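Local coordinates for PAP fimbrial major pilin protein (Escherichia coli, PDB 2UY6) that polymerizes into the thick right-handed helical rod of the P pilus, the fimbria with which the bacterium colonizes the epithelium of specific host organs, at residues P84-N87 with D91-D94; I103-Q106 with N111-F114. The protein carries 2 engineered substitutions. All blocks are in the same frame, centred on the assembly; numbering follows the deposited sequence.

Contact 1: P84-N87 with D91-D94; sequences PIVN and DELD
Val86 N donates to Glu92 O at 3.1 Å in a fairly straight bond, 161° at the hydrogen. Next to it Ile85 and Leu93 form an antiparallel, non-hydrogen-bonded pair, their CA atoms 4.8 Å apart, framed by this backbone bond on one side and a second on the other. The second, from Asp94 N to Pro84 O at 3.0 Å, is more bent (138°), and its donor stands 28° off the carbonyl plane. Glu92 O takes one hydrogen bond, from Val86 N, and a weaker CA-H...O contact from Ile85 CA.

The dense part lies around Val86 and Glu92. CG2 of Val86, beside its own backbone N, presses on Glu92 CB at 3.4 Å, and the two side chains run slantwise past each other. From there the extended glutamate chain crosses the valine, bringing OE1 to 3.6 Å from Val86 CB. Its carboxylate is held by residues beyond the two segments: OE2 makes a salt bridge with Lys138 and a hydrogen bond with Ser141, which probably fixes the carboxylate end while the stem lies against the valine.

Towards Pro84 and Asp94 the contact is looser and more open to solvent. The exposed Pro84 ring touches only lightly, CG standing 4.2 Å from Asp94 O. Asp94 rests its CB by Pro84 O at 3.6 Å. Ile85 and Leu93 diverge: both touch Phe114, while Leu93 also packs on Ala154, Ala156 and an apolar side chain of another protein chain.

With two backbone bonds and a single bridge, this is a short antiparallel link between the end of strand 77-86 and the edge strand 93-94, joining the two sheets of the incomplete immunoglobulin-like sandwich known from chaperone-usher pilins.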
ATOM      1  N   PRO B  84      -4.494 -27.390  -5.632  1.00 34.90           N
ATOM      2  CA  PRO B  84      -5.235 -28.572  -6.088  1.00 34.96           C
ATOM      3  C   PRO B  84      -5.747 -29.358  -4.888  1.00 35.68           C
ATOM      4  O   PRO B  84      -5.016 -29.549  -3.911  1.00 35.62           O
ATOM      5  CB  PRO B  84      -4.188 -29.342  -6.870  1.00 34.58           C
ATOM      6  CG  PRO B  84      -2.919 -28.993  -6.142  1.00 34.54           C
ATOM      7  CD  PRO B  84      -3.067 -27.507  -5.972  1.00 33.90           C
ATOM      8  N   ILE B  85      -6.997 -29.808  -4.956  1.00 36.97           N
ATOM      9  CA  ILE B  85      -7.596 -30.556  -3.852  1.00 40.03           C
ATOM     10  C   ILE B  85      -7.919 -32.018  -4.153  1.00 42.26           C
ATOM     11  O   ILE B  85      -8.077 -32.415  -5.310  1.00 42.46           O
ATOM     12  CB  ILE B  85      -8.910 -29.909  -3.382  1.00 39.25           C
ATOM     13  CG1 ILE B  85      -9.905 -29.872  -4.540  1.00 40.23           C
ATOM     14  CG2 ILE B  85      -8.652 -28.515  -2.849  1.00 39.75           C
ATOM     15  CD1 ILE B  85     -11.282 -29.340  -4.159  1.00 42.01           C
ATOM     16  N   VAL B  86      -8.018 -32.815  -3.093  1.00 44.26           N
ATOM     17  CA  VAL B  86      -8.367 -34.224  -3.220  1.00 45.82           C
ATOM     18  C   VAL B  86      -9.844 -34.208  -3.591  1.00 47.65           C
ATOM     19  O   VAL B  86     -10.686 -33.832  -2.774  1.00 47.98           O
ATOM     20  CB  VAL B  86      -8.202 -34.971  -1.882  1.00 44.53           C
ATOM     21  CG1 VAL B  86      -8.501 -36.438  -2.069  1.00 45.62           C
ATOM     22  CG2 VAL B  86      -6.803 -34.788  -1.354  1.00 44.85           C
ATOM     23  N   ASN B  87     -10.150 -34.597  -4.825  1.00 49.77           N
ATOM     24  CA  ASN B  87     -11.524 -34.604  -5.316  1.00 49.97           C
ATOM     25  C   ASN B  87     -12.515 -34.944  -4.212  1.00 49.47           C
ATOM     26  O   ASN B  87     -12.431 -36.001  -3.589  1.00 48.19           O
ATOM     27  CB  ASN B  87     -11.670 -35.603  -6.466  1.00 52.41           C
ATOM     28  CG  ASN B  87     -12.999 -35.466  -7.192  1.00 54.72           C
ATOM     29  OD1 ASN B  87     -13.198 -34.540  -7.981  1.00 54.96           O
ATOM     30  ND2 ASN B  87     -13.922 -36.383  -6.918  1.00 56.04           N
ATOM     31  N   ASP B  91     -10.740 -29.511   1.856  1.00 42.83           N
ATOM     32  CA  ASP B  91      -9.880 -29.237   2.997  1.00 41.15           C
ATOM     33  C   ASP B  91      -8.644 -30.120   2.964  1.00 39.81           C
ATOM     34  O   ASP B  91      -7.855 -30.134   3.907  1.00 38.61           O
ATOM     35  CB  ASP B  91     -10.648 -29.439   4.305  1.00 42.82           C
ATOM     36  CG  ASP B  91     -10.951 -30.898   4.595  1.00 43.65           C
ATOM     37  OD1 ASP B  91     -11.238 -31.660   3.647  1.00 42.43           O
ATOM     38  OD2 ASP B  91     -10.917 -31.271   5.786  1.00 45.07           O
ATOM     39  N   GLU B  92      -8.478 -30.864   1.875  1.00 39.14           N
ATOM     40  CA  GLU B  92      -7.312 -31.724   1.729  1.00 39.15           C
ATOM     41  C   GLU B  92      -6.497 -31.259   0.536  1.00 37.60           C
ATOM     42  O   GLU B  92      -6.916 -31.409  -0.606  1.00 37.59           O
ATOM     43  CB  GLU B  92      -7.712 -33.187   1.530  1.00 40.29           C
ATOM     44  CG  GLU B  92      -8.524 -33.797   2.670  1.00 42.78           C
ATOM     45  CD  GLU B  92      -8.531 -35.325   2.641  1.00 43.06           C
ATOM     46  OE1 GLU B  92      -8.549 -35.912   1.537  1.00 43.17           O
ATOM     47  OE2 GLU B  92      -8.526 -35.942   3.728  1.00 43.68           O
ATOM     48  N   LEU B  93      -5.334 -30.688   0.812  1.00 36.46           N
ATOM     49  CA  LEU B  93      -4.452 -30.201  -0.235  1.00 37.57           C
ATOM     50  C   LEU B  93      -3.675 -31.361  -0.866  1.00 37.93           C
ATOM     51  O   LEU B  93      -2.765 -31.916  -0.243  1.00 37.41           O
ATOM     52  CB  LEU B  93      -3.473 -29.177   0.349  1.00 37.74           C
ATOM     53  CG  LEU B  93      -2.467 -28.599  -0.644  1.00 38.15           C
ATOM     54  CD1 LEU B  93      -3.207 -27.759  -1.670  1.00 38.89           C
ATOM     55  CD2 LEU B  93      -1.435 -27.776   0.090  1.00 36.45           C
ATOM     56  N   ASP B  94      -4.033 -31.722  -2.099  1.00 37.31           N
ATOM     57  CA  ASP B  94      -3.367 -32.814  -2.797  1.00 36.59           C
ATOM     58  C   ASP B  94      -1.872 -32.515  -2.932  1.00 36.07           C
ATOM     59  O   ASP B  94      -1.474 -31.351  -3.026  1.00 37.68           O
ATOM     60  CB  ASP B  94      -3.995 -33.020  -4.177  1.00 38.44           C
ATOM     61  CG  ASP B  94      -3.897 -34.470  -4.657  1.00 39.56           C
ATOM     62  OD1 ASP B  94      -2.802 -35.061  -4.556  1.00 37.60           O
ATOM     63  OD2 ASP B  94      -4.916 -35.012  -5.139  1.00 38.57           O
TER

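Contact 2: I103-Q106 with N111-F114; sequences IVVQ and NVVF
Val112 meets Val105 through both backbone and side chain. Its N-H points at Val105 O, 2.8 Å from N to O, in an almost linear bond (167° at the hydrogen), the one direct hydrogen bond between the segments. One residue on, Gln106 and Asn111 form a single backbone bridge.

Followed outward, the Val112 side chain begins with CB 3.5 Å from Val105 O. At the branch, CG2 stays beside the backbone N and lies 4.1 Å from Val105 CG1, the two valines running alongside each other in a common direction. CG1, anti to the backbone N (chi1 166°), turns to its own segment and sits 4.0 Å above the plane of the Phe114 ring, towards the rim. That ring meets Val105 differently: CG2 of Val105 comes in at the edge, 4.0 Å from CZ. A water extends the backbone link, accepting from Val105 N at 3.0 Å and donating to Val112 O at 2.8 Å. At the exposed end, the Asn111 side chain slants across Gln106, ND2 3.9 Å from Gln106 CB, with the amide planes 60° apart.

Strand 101-106 runs between strands 130-139 and 93-94, Val105 packing on Tyr133 and Ala135 of the former. Val112 and Phe114 of the irregular segment 111-114 lean on Val105 and also touch Phe81 of strand 77-86, in the opposing sheet.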
ATOM      1  N   ILE B 103      -2.377 -32.935   2.396  1.00 26.05           N
ATOM      2  CA  ILE B 103      -2.064 -32.023   3.489  1.00 24.83           C
ATOM      3  C   ILE B 103      -3.298 -31.282   3.977  1.00 25.41           C
ATOM      4  O   ILE B 103      -4.095 -30.784   3.184  1.00 24.74           O
ATOM      5  CB  ILE B 103      -1.001 -30.985   3.083  1.00 25.41           C
ATOM      6  CG1 ILE B 103       0.311 -31.692   2.739  1.00 22.49           C
ATOM      7  CG2 ILE B 103      -0.776 -29.988   4.231  1.00 25.06           C
ATOM      8  CD1 ILE B 103       1.424 -30.752   2.324  1.00 20.05           C
ATOM      9  N   VAL B 104      -3.434 -31.217   5.296  1.00 25.46           N
ATOM     10  CA  VAL B 104      -4.551 -30.557   5.957  1.00 25.89           C
ATOM     11  C   VAL B 104      -4.022 -29.391   6.805  1.00 27.09           C
ATOM     12  O   VAL B 104      -3.036 -29.538   7.531  1.00 26.96           O
ATOM     13  CB  VAL B 104      -5.307 -31.580   6.840  1.00 26.37           C
ATOM     14  CG1 VAL B 104      -6.082 -30.879   7.941  1.00 28.14           C
ATOM     15  CG2 VAL B 104      -6.250 -32.395   5.966  1.00 26.66           C
ATOM     16  N   VAL B 105      -4.669 -28.232   6.702  1.00 27.69           N
ATOM     17  CA  VAL B 105      -4.232 -27.059   7.452  1.00 29.39           C
ATOM     18  C   VAL B 105      -5.332 -26.488   8.335  1.00 31.42           C
ATOM     19  O   VAL B 105      -6.455 -26.227   7.880  1.00 29.48           O
ATOM     20  CB  VAL B 105      -3.702 -25.948   6.505  1.00 29.73           C
ATOM     21  CG1 VAL B 105      -3.228 -24.734   7.319  1.00 28.16           C
ATOM     22  CG2 VAL B 105      -2.557 -26.495   5.671  1.00 27.49           C
ATOM     23  N   GLN B 106      -4.980 -26.299   9.605  1.00 33.95           N
ATOM     24  CA  GLN B 106      -5.887 -25.781  10.620  1.00 38.01           C
ATOM     25  C   GLN B 106      -5.489 -24.361  11.033  1.00 38.48           C
ATOM     26  O   GLN B 106      -4.325 -24.086  11.345  1.00 37.01           O
ATOM     27  CB  GLN B 106      -5.868 -26.717  11.834  1.00 40.19           C
ATOM     28  CG  GLN B 106      -6.941 -26.444  12.873  1.00 45.34           C
ATOM     29  CD  GLN B 106      -7.015 -27.532  13.937  1.00 49.10           C
ATOM     30  OE1 GLN B 106      -7.189 -28.717  13.622  1.00 50.67           O
ATOM     31  NE2 GLN B 106      -6.889 -27.134  15.204  1.00 49.87           N
ATOM     32  N   ASN B 111     -10.777 -25.392   9.853  1.00 37.04           N
ATOM     33  CA  ASN B 111      -9.920 -25.958   8.825  1.00 36.52           C
ATOM     34  C   ASN B 111      -9.900 -25.027   7.628  1.00 36.55           C
ATOM     35  O   ASN B 111     -10.877 -24.333   7.353  1.00 37.09           O
ATOM     36  CB  ASN B 111     -10.450 -27.318   8.385  1.00 36.72           C
ATOM     37  CG  ASN B 111      -9.942 -28.446   9.246  1.00 37.80           C
ATOM     38  OD1 ASN B 111     -10.625 -29.448   9.432  1.00 41.15           O
ATOM     39  ND2 ASN B 111      -8.728 -28.297   9.765  1.00 37.51           N
ATOM     40  N   VAL B 112      -8.779 -25.007   6.922  1.00 35.92           N
ATOM     41  CA  VAL B 112      -8.666 -24.183   5.733  1.00 36.01           C
ATOM     42  C   VAL B 112      -9.184 -25.007   4.558  1.00 36.00           C
ATOM     43  O   VAL B 112      -9.105 -26.233   4.572  1.00 37.89           O
ATOM     44  CB  VAL B 112      -7.196 -23.798   5.463  1.00 36.76           C
ATOM     45  CG1 VAL B 112      -7.044 -23.251   4.053  1.00 35.55           C
ATOM     46  CG2 VAL B 112      -6.737 -22.767   6.480  1.00 36.00           C
ATOM     47  N   VAL B 113      -9.739 -24.337   3.560  1.00 34.46           N
ATOM     48  CA  VAL B 113     -10.219 -25.010   2.365  1.00 34.12           C
ATOM     49  C   VAL B 113      -9.437 -24.399   1.207  1.00 34.45           C
ATOM     50  O   VAL B 113      -9.103 -23.211   1.241  1.00 33.79           O
ATOM     51  CB  VAL B 113     -11.732 -24.799   2.160  1.00 33.29           C
ATOM     52  CG1 VAL B 113     -12.506 -25.651   3.144  1.00 32.89           C
ATOM     53  CG2 VAL B 113     -12.087 -23.343   2.359  1.00 33.35           C
ATOM     54  N   PHE B 114      -9.136 -25.201   0.192  1.00 34.05           N
ATOM     55  CA  PHE B 114      -8.363 -24.712  -0.943  1.00 34.47           C
ATOM     56  C   PHE B 114      -9.121 -24.635  -2.260  1.00 36.03           C
ATOM     57  O   PHE B 114      -8.515 -24.416  -3.304  1.00 36.08           O
ATOM     58  CB  PHE B 114      -7.124 -25.579  -1.154  1.00 33.15           C
ATOM     59  CG  PHE B 114      -6.293 -25.761   0.072  1.00 31.06           C
ATOM     60  CD1 PHE B 114      -6.633 -26.711   1.023  1.00 31.79           C
ATOM     61  CD2 PHE B 114      -5.164 -24.980   0.280  1.00 30.13           C
ATOM     62  CE1 PHE B 114      -5.854 -26.881   2.170  1.00 30.86           C
ATOM     63  CE2 PHE B 114      -4.382 -25.143   1.422  1.00 27.25           C
ATOM     64  CZ  PHE B 114      -4.726 -26.090   2.364  1.00 28.77           C
TER
HETATM   65  O   HOH W   1      -7.460 -28.212   5.619  1.00 29.51           O

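In the fold
The centres of contacts 1 and 2 are about 9 Å apart, and contact 2 follows contact 1 along the chain. Their common ground is the sheet in which strands 93-94 and 101-106 are neighbours: Leu93 N lies 2.7 Å from Ile103 O, a probable hydrogen bond. Apolar packing adds a second tie, with Ile85 CG2 3.7 Å from Phe114 CB, and Asp91 CB stands 3.6 Å from Val112 O. Pilins have no active site. Leu93 of contact 1 and Ile103 of contact 2 each pack on an apolar side chain of another protein chain, consistent with the groove that a partner strand fills in chaperone-usher pilins.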